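Local coordinates for protein binding component of ABC transporter (Wolinella succinogenes, PDB 3K4U) that probably acts as the solute-binding component of an ABC transporter and binds lysine in its pocket, at residues E[7-12]-E[67-72]; E[71-76]-E[187-192]. All coordinates share one frame; numbering follows the deposited sequence.

Contact 1: residues E[7-12]-E[67-72]; sequences LRVGLE and IIISGM. With LYS (lysine), chain K.
Gly10 bonds through both its backbone N and its O to the 67-72 segment, the usual ladder of two parallel strands. Its N donates to Ile67 O (3.2 Å, 151° at the hydrogen), and its O takes a weak bond from Ile69 N at 3.4 Å. Strand 6-11 is the middle one of a three-stranded parallel sheet, between 45-50 and 67-68; this 2-1-3 order, in a family 3 solute-binding protein, is consistent with the first lobe of the type II periplasmic-binding-protein fold. Val9 and Ile67 run alongside each other on one face, Val9 CG2 3.8 Å from Ile67 CG2. CG1 of Val9, anti to the backbone N (chi1 -171°), lies 3.8 Å from Ile69 CG1. Leu7 CD1 brushes Ile67 CG2 at 4.1 Å. Met38 of helix 30-41 and Trp193 of strand 189-195 cover this apolar patch, while Ile68 goes to the other face, against Leu56 and Leu60 of helix 56-61.

Beyond the paired strands the link passes to a side chain. Ser70 OG accepts a hydrogen bond from Glu12 N at 3.1 Å and sits over Leu11 CA; it also has a weak hydrogen bond with Glu19 OE1. The bond from Glu12 N fixes the backbone where Glu12 begins, and the Glu12 chain runs out extended to the bound lysine. Glu12 OE1 accepts a hydrogen bond from the ligand NZ, and OE2 a weak one from Trp53 N. On the other segment, Gly71 O accepts one from the ligand's alpha-amino N at 3.2 Å.

Contact 2: residues E[71-76]-E[187-192]; sequences GMTISQ and TYEPLG. With LYS (lysine), chain K.
The carboxylate of Glu189 has a threonine hydroxyl on either side of its plane. Thr73 OG1 is raised well above it and offset beyond OE2, 3.8 Å from Glu189 OE2. Thr187 OG1 lies below the other face and makes a weak hydrogen bond to Glu189 OE1; Gln93 gives OE2 another weak bond. The Pro190 ring turns its CG to Ile74, 4.3 Å from Ile74 CB, and also packs on Pro87 and on Gln212 of the second subunit.

Between the segments runs a single beta bridge, Thr73 with Leu191, held by two backbone bonds: Ile74 N to Pro190 O at 2.7 Å (170° at the hydrogen) and Gly192 N to Met72 O at 2.9 Å. Strand 189-195 is probably one of the two crossovers that link the lobes in this family. Ile74 CG1, anti to the carbonyl carbon (chi1 -49°), extends over the bare backbone of Gly192, with CD1 3.7 Å from Gly192 CA. Leu191 CD1 packs 3.6 Å from Thr73 OG1 and borders the ligand's amino group.

Thr73 itself holds the lysine twice: its N donates to the ligand's O atom (not OXT) at 3.1 Å (164°), and its OG1, also bonded to Ser125 OG, accepts a hydrogen bond from the ligand N at 3.1 Å. Just beyond, Ser75 OG caps the next helix by accepting a hydrogen bond from Arg78 N.

Overall arrangement
Contact 1 runs straight on into contact 2: their centres lie about 14 Å apart, Gly71 and the selenomethionine Met72 belong to both, and nothing else joins them directly. The bound lysine spans the two. Glu12 of contact 1 meets the ammonium end of its side chain; the amino acid end is met by contact 2 and by the shared Gly71. Arg78, Ser125 and Asp163 are also hydrogen-bonded to the ligand. The 67-76 run thus leads from the sheet core to the ligand and then across to strand 189-195. The lysine is probably bound in the cleft between two lobes, as in this family.

Contact 1: residues E[7-12]-E[67-72]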
ATOM      1  N   LEU E   7     -21.868  19.395  29.240  1.00 27.41           N
ATOM      2  CA  LEU E   7     -20.479  19.389  28.926  1.00 22.77           C
ATOM      3  C   LEU E   7     -19.965  20.807  28.965  1.00 20.90           C
ATOM      4  O   LEU E   7     -20.331  21.612  28.128  1.00 19.65           O
ATOM      5  CB  LEU E   7     -20.238  18.771  27.539  1.00 21.17           C
ATOM      6  CG  LEU E   7     -18.779  18.846  27.080  1.00  6.25           C
ATOM      7  CD1 LEU E   7     -17.890  18.036  28.021  1.00 19.57           C
ATOM      8  CD2 LEU E   7     -18.657  18.452  25.632  1.00 20.34           C
ATOM      9  N   ARG E   8     -19.070  21.092  29.901  1.00 21.72           N
ATOM     10  CA  ARG E   8     -18.522  22.450  30.090  1.00 23.01           C
ATOM     11  C   ARG E   8     -17.186  22.659  29.393  1.00 23.72           C
ATOM     12  O   ARG E   8     -16.197  21.991  29.713  1.00 24.60           O
ATOM     13  CB  ARG E   8     -18.375  22.733  31.584  1.00 23.78           C
ATOM     14  CG  ARG E   8     -19.657  22.449  32.358  1.00 36.09           C
ATOM     15  CD  ARG E   8     -19.604  22.984  33.767  1.00 25.67           C
ATOM     16  NE  ARG E   8     -19.229  21.973  34.764  1.00 36.88           N
ATOM     17  CZ  ARG E   8     -18.063  21.930  35.410  1.00 26.75           C
ATOM     18  NH1 ARG E   8     -17.826  20.985  36.316  1.00 36.37           N
ATOM     19  NH2 ARG E   8     -17.137  22.842  35.164  1.00 36.27           N
ATOM     20  N   VAL E   9     -17.150  23.595  28.447  1.00 23.36           N
ATOM     21  CA  VAL E   9     -15.951  23.825  27.644  1.00 22.99           C
ATOM     22  C   VAL E   9     -15.364  25.219  27.821  1.00 23.21           C
ATOM     23  O   VAL E   9     -16.023  26.231  27.499  1.00 22.74           O
ATOM     24  CB  VAL E   9     -16.239  23.675  26.150  1.00 22.70           C
ATOM     25  CG1 VAL E   9     -14.904  23.704  25.344  1.00 17.52           C
ATOM     26  CG2 VAL E   9     -17.023  22.401  25.873  1.00 17.28           C
ATOM     27  N   GLY E  10     -14.106  25.258  28.270  1.00 22.81           N
ATOM     28  CA  GLY E  10     -13.334  26.494  28.362  1.00 21.85           C
ATOM     29  C   GLY E  10     -12.679  26.875  27.049  1.00 22.04           C
ATOM     30  O   GLY E  10     -12.149  26.012  26.338  1.00 22.41           O
ATOM     31  N   LEU E  11     -12.725  28.173  26.729  1.00 22.02           N
ATOM     32  CA  LEU E  11     -12.133  28.713  25.518  1.00 22.55           C
ATOM     33  C   LEU E  11     -11.984  30.199  25.624  1.00 23.77           C
ATOM     34  O   LEU E  11     -12.625  30.826  26.454  1.00 24.49           O
ATOM     35  CB  LEU E  11     -12.921  28.354  24.252  1.00 22.71           C
ATOM     36  CG  LEU E  11     -14.433  28.268  24.108  1.00 19.69           C
ATOM     37  CD1 LEU E  11     -15.141  29.422  24.828  1.00 22.91           C
ATOM     38  CD2 LEU E  11     -14.793  28.273  22.646  1.00 22.13           C
ATOM     39  N   GLU E  12     -11.094  30.756  24.806  1.00 24.15           N
ATOM     40  CA  GLU E  12     -10.803  32.175  24.841  1.00 23.65           C
ATOM     41  C   GLU E  12     -11.189  32.766  23.505  1.00 23.61           C
ATOM     42  O   GLU E  12     -10.587  32.425  22.469  1.00 25.29           O
ATOM     43  CB  GLU E  12      -9.324  32.435  25.136  1.00 23.81           C
ATOM     44  CG  GLU E  12      -9.060  33.874  25.615  1.00 32.18           C
ATOM     45  CD  GLU E  12      -7.627  34.315  25.440  1.00 25.03           C
ATOM     46  OE1 GLU E  12      -7.047  34.004  24.372  1.00 33.04           O
ATOM     47  OE2 GLU E  12      -7.081  34.988  26.353  1.00 32.18           O
ATOM     48  N   ILE E  67     -13.146  20.123  29.523  1.00 19.82           N
ATOM     49  CA  ILE E  67     -12.301  20.001  28.336  1.00 18.38           C
ATOM     50  C   ILE E  67     -11.986  21.414  27.823  1.00 19.54           C
ATOM     51  O   ILE E  67     -12.745  22.343  28.087  1.00 20.47           O
ATOM     52  CB  ILE E  67     -13.060  19.173  27.262  1.00 16.66           C
ATOM     53  CG1 ILE E  67     -12.191  18.853  26.020  1.00 10.90           C
ATOM     54  CG2 ILE E  67     -14.340  19.861  26.893  1.00 10.17           C
ATOM     55  CD1 ILE E  67     -12.705  17.744  25.145  1.00 12.72           C
ATOM     56  N   ILE E  68     -10.854  21.583  27.135  1.00 19.81           N
ATOM     57  CA  ILE E  68     -10.450  22.867  26.539  1.00 19.25           C
ATOM     58  C   ILE E  68     -10.481  22.711  25.029  1.00 20.72           C
ATOM     59  O   ILE E  68      -9.704  21.956  24.466  1.00 21.94           O
ATOM     60  CB  ILE E  68      -8.988  23.193  26.886  1.00 18.42           C
ATOM     61  CG1 ILE E  68      -8.813  23.575  28.361  1.00 10.63           C
ATOM     62  CG2 ILE E  68      -8.426  24.319  26.003  1.00  9.44           C
ATOM     63  CD1 ILE E  68      -7.364  23.968  28.671  1.00 17.00           C
ATOM     64  N   ILE E  69     -11.356  23.413  24.344  1.00 21.03           N
ATOM     65  CA  ILE E  69     -11.347  23.344  22.900  1.00 20.64           C
ATOM     66  C   ILE E  69     -11.152  24.769  22.427  1.00 21.37           C
ATOM     67  O   ILE E  69     -12.096  25.472  22.110  1.00 22.69           O
ATOM     68  CB  ILE E  69     -12.621  22.700  22.350  1.00 20.66           C
ATOM     69  CG1 ILE E  69     -12.888  21.380  23.048  1.00 22.74           C
ATOM     70  CG2 ILE E  69     -12.502  22.395  20.868  1.00 22.28           C
ATOM     71  CD1 ILE E  69     -14.263  20.819  22.725  1.00 20.55           C
ATOM     72  N   SER E  70      -9.892  25.177  22.396  1.00 21.06           N
ATOM     73  CA  SER E  70      -9.487  26.552  22.196  1.00 19.57           C
ATOM     74  C   SER E  70      -8.340  26.634  21.217  1.00 18.93           C
ATOM     75  O   SER E  70      -7.558  27.557  21.265  1.00 18.39           O
ATOM     76  CB  SER E  70      -9.056  27.152  23.526  1.00 18.90           C
ATOM     77  OG  SER E  70      -9.407  28.526  23.568  1.00 33.67           O
ATOM     78  N   GLY E  71      -8.214  25.640  20.350  1.00 19.78           N
ATOM     79  CA  GLY E  71      -7.159  25.664  19.334  1.00 20.19           C
ATOM     80  C   GLY E  71      -5.797  25.654  19.970  1.00 20.57           C
ATOM     81  O   GLY E  71      -4.934  26.387  19.586  1.00 21.63           O
HETATM   82  N   MSE E  72      -5.621  24.812  20.958  1.00 21.09           N
HETATM   83  CA  MSE E  72      -4.452  24.844  21.778  1.00 23.28           C
HETATM   84  C   MSE E  72      -3.421  23.856  21.281  1.00 22.66           C
HETATM   85  O   MSE E  72      -3.751  22.718  20.913  1.00 22.86           O
HETATM   86  CB  MSE E  72      -4.835  24.532  23.223  1.00 26.94           C
HETATM   87  CG  MSE E  72      -3.651  24.243  24.102  1.00 26.30           C
HETATM   88 SE   MSE E  72      -4.195  24.095  25.958  1.00 33.94          SE
HETATM   89  CE  MSE E  72      -5.376  22.577  25.654  1.00 25.99           C
TER
HETATM   90  N   LYS K 501      -2.040  27.714  19.201  1.00 30.74           N
HETATM   91  CA  LYS K 501      -2.007  28.885  20.053  1.00 30.80           C
HETATM   92  C   LYS K 501      -1.465  28.456  21.397  1.00 30.93           C
HETATM   93  O   LYS K 501      -1.687  27.317  21.801  1.00 30.69           O
HETATM   94  CB  LYS K 501      -3.423  29.452  20.234  1.00 30.98           C
HETATM   95  CG  LYS K 501      -3.481  30.904  20.644  1.00 24.16           C
HETATM   96  CD  LYS K 501      -4.648  31.146  21.535  1.00 30.39           C
HETATM   97  CE  LYS K 501      -4.972  32.635  21.695  1.00 25.37           C
HETATM   98  NZ  LYS K 501      -6.308  32.866  22.303  1.00 30.30           N
HETATM   99  OXT LYS K 501      -0.811  29.222  22.102  1.00 31.04           O

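Contact 2: residues E[71-76]-E[187-192]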
ATOM      1  N   GLY E  71      -8.214  25.640  20.350  1.00 19.78           N
ATOM      2  CA  GLY E  71      -7.159  25.664  19.334  1.00 20.19           C
ATOM      3  C   GLY E  71      -5.797  25.654  19.970  1.00 20.57           C
ATOM      4  O   GLY E  71      -4.934  26.387  19.586  1.00 21.63           O
HETATM    5  N   MSE E  72      -5.621  24.812  20.958  1.00 21.09           N
HETATM    6  CA  MSE E  72      -4.452  24.844  21.778  1.00 23.28           C
HETATM    7  C   MSE E  72      -3.421  23.856  21.281  1.00 22.66           C
HETATM    8  O   MSE E  72      -3.751  22.718  20.913  1.00 22.86           O
HETATM    9  CB  MSE E  72      -4.835  24.532  23.223  1.00 26.94           C
HETATM   10  CG  MSE E  72      -3.651  24.243  24.102  1.00 26.30           C
HETATM   11 SE   MSE E  72      -4.195  24.095  25.958  1.00 33.94          SE
HETATM   12  CE  MSE E  72      -5.376  22.577  25.654  1.00 25.99           C
ATOM     13  N   THR E  73      -2.172  24.315  21.265  1.00 21.74           N
ATOM     14  CA  THR E  73      -1.034  23.560  20.754  1.00 19.94           C
ATOM     15  C   THR E  73      -0.732  22.450  21.750  1.00 18.17           C
ATOM     16  O   THR E  73      -0.796  22.670  22.950  1.00 17.98           O
ATOM     17  CB  THR E  73       0.177  24.503  20.612  1.00 19.76           C
ATOM     18  OG1 THR E  73      -0.050  25.378  19.498  1.00 10.32           O
ATOM     19  CG2 THR E  73       1.515  23.752  20.415  1.00  8.49           C
ATOM     20  N   ILE E  74      -0.474  21.250  21.254  1.00 16.77           N
ATOM     21  CA  ILE E  74       0.020  20.192  22.127  1.00 16.44           C
ATOM     22  C   ILE E  74       1.506  20.421  22.287  1.00 15.97           C
ATOM     23  O   ILE E  74       2.251  20.404  21.302  1.00 17.60           O
ATOM     24  CB  ILE E  74      -0.255  18.821  21.540  1.00 16.22           C
ATOM     25  CG1 ILE E  74      -1.717  18.773  21.121  1.00 21.51           C
ATOM     26  CG2 ILE E  74       0.061  17.734  22.544  1.00 22.23           C
ATOM     27  CD1 ILE E  74      -2.211  17.427  20.781  1.00 16.12           C
ATOM     28  N   SER E  75       1.927  20.718  23.505  1.00 14.01           N
ATOM     29  CA  SER E  75       3.322  21.023  23.777  1.00 12.82           C
ATOM     30  C   SER E  75       3.791  20.118  24.932  1.00 12.11           C
ATOM     31  O   SER E  75       3.002  19.731  25.739  1.00 11.33           O
ATOM     32  CB  SER E  75       3.497  22.524  24.066  1.00 12.78           C
ATOM     33  OG  SER E  75       3.203  22.877  25.410  1.00  9.24           O
ATOM     34  N   GLN E  76       5.068  19.777  25.013  1.00 13.15           N
ATOM     35  CA  GLN E  76       5.514  18.924  26.101  1.00 14.27           C
ATOM     36  C   GLN E  76       5.367  19.585  27.458  1.00 15.80           C
ATOM     37  O   GLN E  76       5.076  18.930  28.433  1.00 16.84           O
ATOM     38  CB  GLN E  76       6.958  18.417  25.872  1.00 14.04           C
ATOM     39  CG  GLN E  76       7.011  17.201  24.930  1.00 13.13           C
ATOM     40  CD  GLN E  76       6.527  17.585  23.584  1.00 12.39           C
ATOM     41  OE1 GLN E  76       7.223  18.261  22.857  1.00 14.09           O
ATOM     42  NE2 GLN E  76       5.301  17.250  23.269  1.00 13.46           N
ATOM     43  N   THR E 187       6.460  26.685  12.134  1.00 25.34           N
ATOM     44  CA  THR E 187       6.516  25.749  13.238  1.00 24.03           C
ATOM     45  C   THR E 187       5.719  24.510  12.886  1.00 24.25           C
ATOM     46  O   THR E 187       5.095  24.433  11.822  1.00 24.67           O
ATOM     47  CB  THR E 187       6.033  26.374  14.588  1.00 23.94           C
ATOM     48  OG1 THR E 187       4.917  27.267  14.375  1.00 22.19           O
ATOM     49  CG2 THR E 187       7.171  27.121  15.296  1.00 21.27           C
ATOM     50  N   TYR E 188       5.758  23.514  13.756  1.00 23.89           N
ATOM     51  CA  TYR E 188       4.903  22.360  13.569  1.00 22.84           C
ATOM     52  C   TYR E 188       4.070  22.303  14.804  1.00 22.47           C
ATOM     53  O   TYR E 188       4.585  21.972  15.891  1.00 22.33           O
ATOM     54  CB  TYR E 188       5.698  21.066  13.398  1.00 22.10           C
ATOM     55  CG  TYR E 188       4.781  19.904  13.228  1.00 25.90           C
ATOM     56  CD1 TYR E 188       4.217  19.615  11.979  1.00 22.28           C
ATOM     57  CD2 TYR E 188       4.434  19.110  14.314  1.00 21.80           C
ATOM     58  CE1 TYR E 188       3.335  18.539  11.819  1.00 26.55           C
ATOM     59  CE2 TYR E 188       3.552  18.057  14.174  1.00 26.53           C
ATOM     60  CZ  TYR E 188       3.012  17.769  12.931  1.00 21.80           C
ATOM     61  OH  TYR E 188       2.154  16.685  12.810  1.00 27.58           O
ATOM     62  N   GLU E 189       2.791  22.659  14.652  1.00 21.83           N
ATOM     63  CA  GLU E 189       1.957  22.895  15.829  1.00 20.95           C
ATOM     64  C   GLU E 189       0.671  22.154  15.817  1.00 20.23           C
ATOM     65  O   GLU E 189      -0.327  22.653  15.343  1.00 21.91           O
ATOM     66  CB  GLU E 189       1.767  24.382  16.113  1.00 20.66           C
ATOM     67  CG  GLU E 189       2.990  24.978  16.815  1.00 35.63           C
ATOM     68  CD  GLU E 189       2.953  26.482  16.884  1.00 20.35           C
ATOM     69  OE1 GLU E 189       4.011  27.103  17.116  1.00 35.79           O
ATOM     70  OE2 GLU E 189       1.857  27.052  16.723  1.00 36.24           O
ATOM     71  N   PRO E 190       0.702  20.920  16.307  1.00 17.92           N
ATOM     72  CA  PRO E 190      -0.485  20.109  16.432  1.00 17.49           C
ATOM     73  C   PRO E 190      -1.409  20.660  17.498  1.00 18.35           C
ATOM     74  O   PRO E 190      -0.974  21.025  18.605  1.00 20.53           O
ATOM     75  CB  PRO E 190       0.065  18.762  16.885  1.00 16.99           C
ATOM     76  CG  PRO E 190       1.335  19.070  17.499  1.00  4.52           C
ATOM     77  CD  PRO E 190       1.911  20.203  16.722  1.00 16.51           C
ATOM     78  N   LEU E 191      -2.682  20.701  17.177  1.00 16.66           N
ATOM     79  CA  LEU E 191      -3.651  21.313  18.032  1.00 15.25           C
ATOM     80  C   LEU E 191      -4.507  20.184  18.633  1.00 17.04           C
ATOM     81  O   LEU E 191      -4.988  19.310  17.885  1.00 18.62           O
ATOM     82  CB  LEU E 191      -4.467  22.278  17.170  1.00 12.71           C
ATOM     83  CG  LEU E 191      -4.186  23.790  17.171  1.00 16.25           C
ATOM     84  CD1 LEU E 191      -2.760  24.239  17.465  1.00 11.73           C
ATOM     85  CD2 LEU E 191      -4.667  24.411  15.926  1.00 12.05           C
ATOM     86  N   GLY E 192      -4.693  20.172  19.953  1.00 15.92           N
ATOM     87  CA  GLY E 192      -5.508  19.140  20.577  1.00 15.53           C
ATOM     88  C   GLY E 192      -6.411  19.661  21.692  1.00 16.05           C
ATOM     89  O   GLY E 192      -6.179  20.765  22.209  1.00 18.14           O
TER
HETATM   90  N   LYS K 501      -2.040  27.714  19.201  1.00 30.74           N
HETATM   91  CA  LYS K 501      -2.007  28.885  20.053  1.00 30.80           C
HETATM   92  C   LYS K 501      -1.465  28.456  21.397  1.00 30.93           C
HETATM   93  O   LYS K 501      -1.687  27.317  21.801  1.00 30.69           O
HETATM   94  CB  LYS K 501      -3.423  29.452  20.234  1.00 30.98           C
HETATM   95  CG  LYS K 501      -3.481  30.904  20.644  1.00 24.16           C
HETATM   96  CD  LYS K 501      -4.648  31.146  21.535  1.00 30.39           C
HETATM   97  CE  LYS K 501      -4.972  32.635  21.695  1.00 25.37           C
HETATM   98  NZ  LYS K 501      -6.308  32.866  22.303  1.00 30.30           N
HETATM   99  OXT LYS K 501      -0.811  29.222  22.102  1.00 31.04           O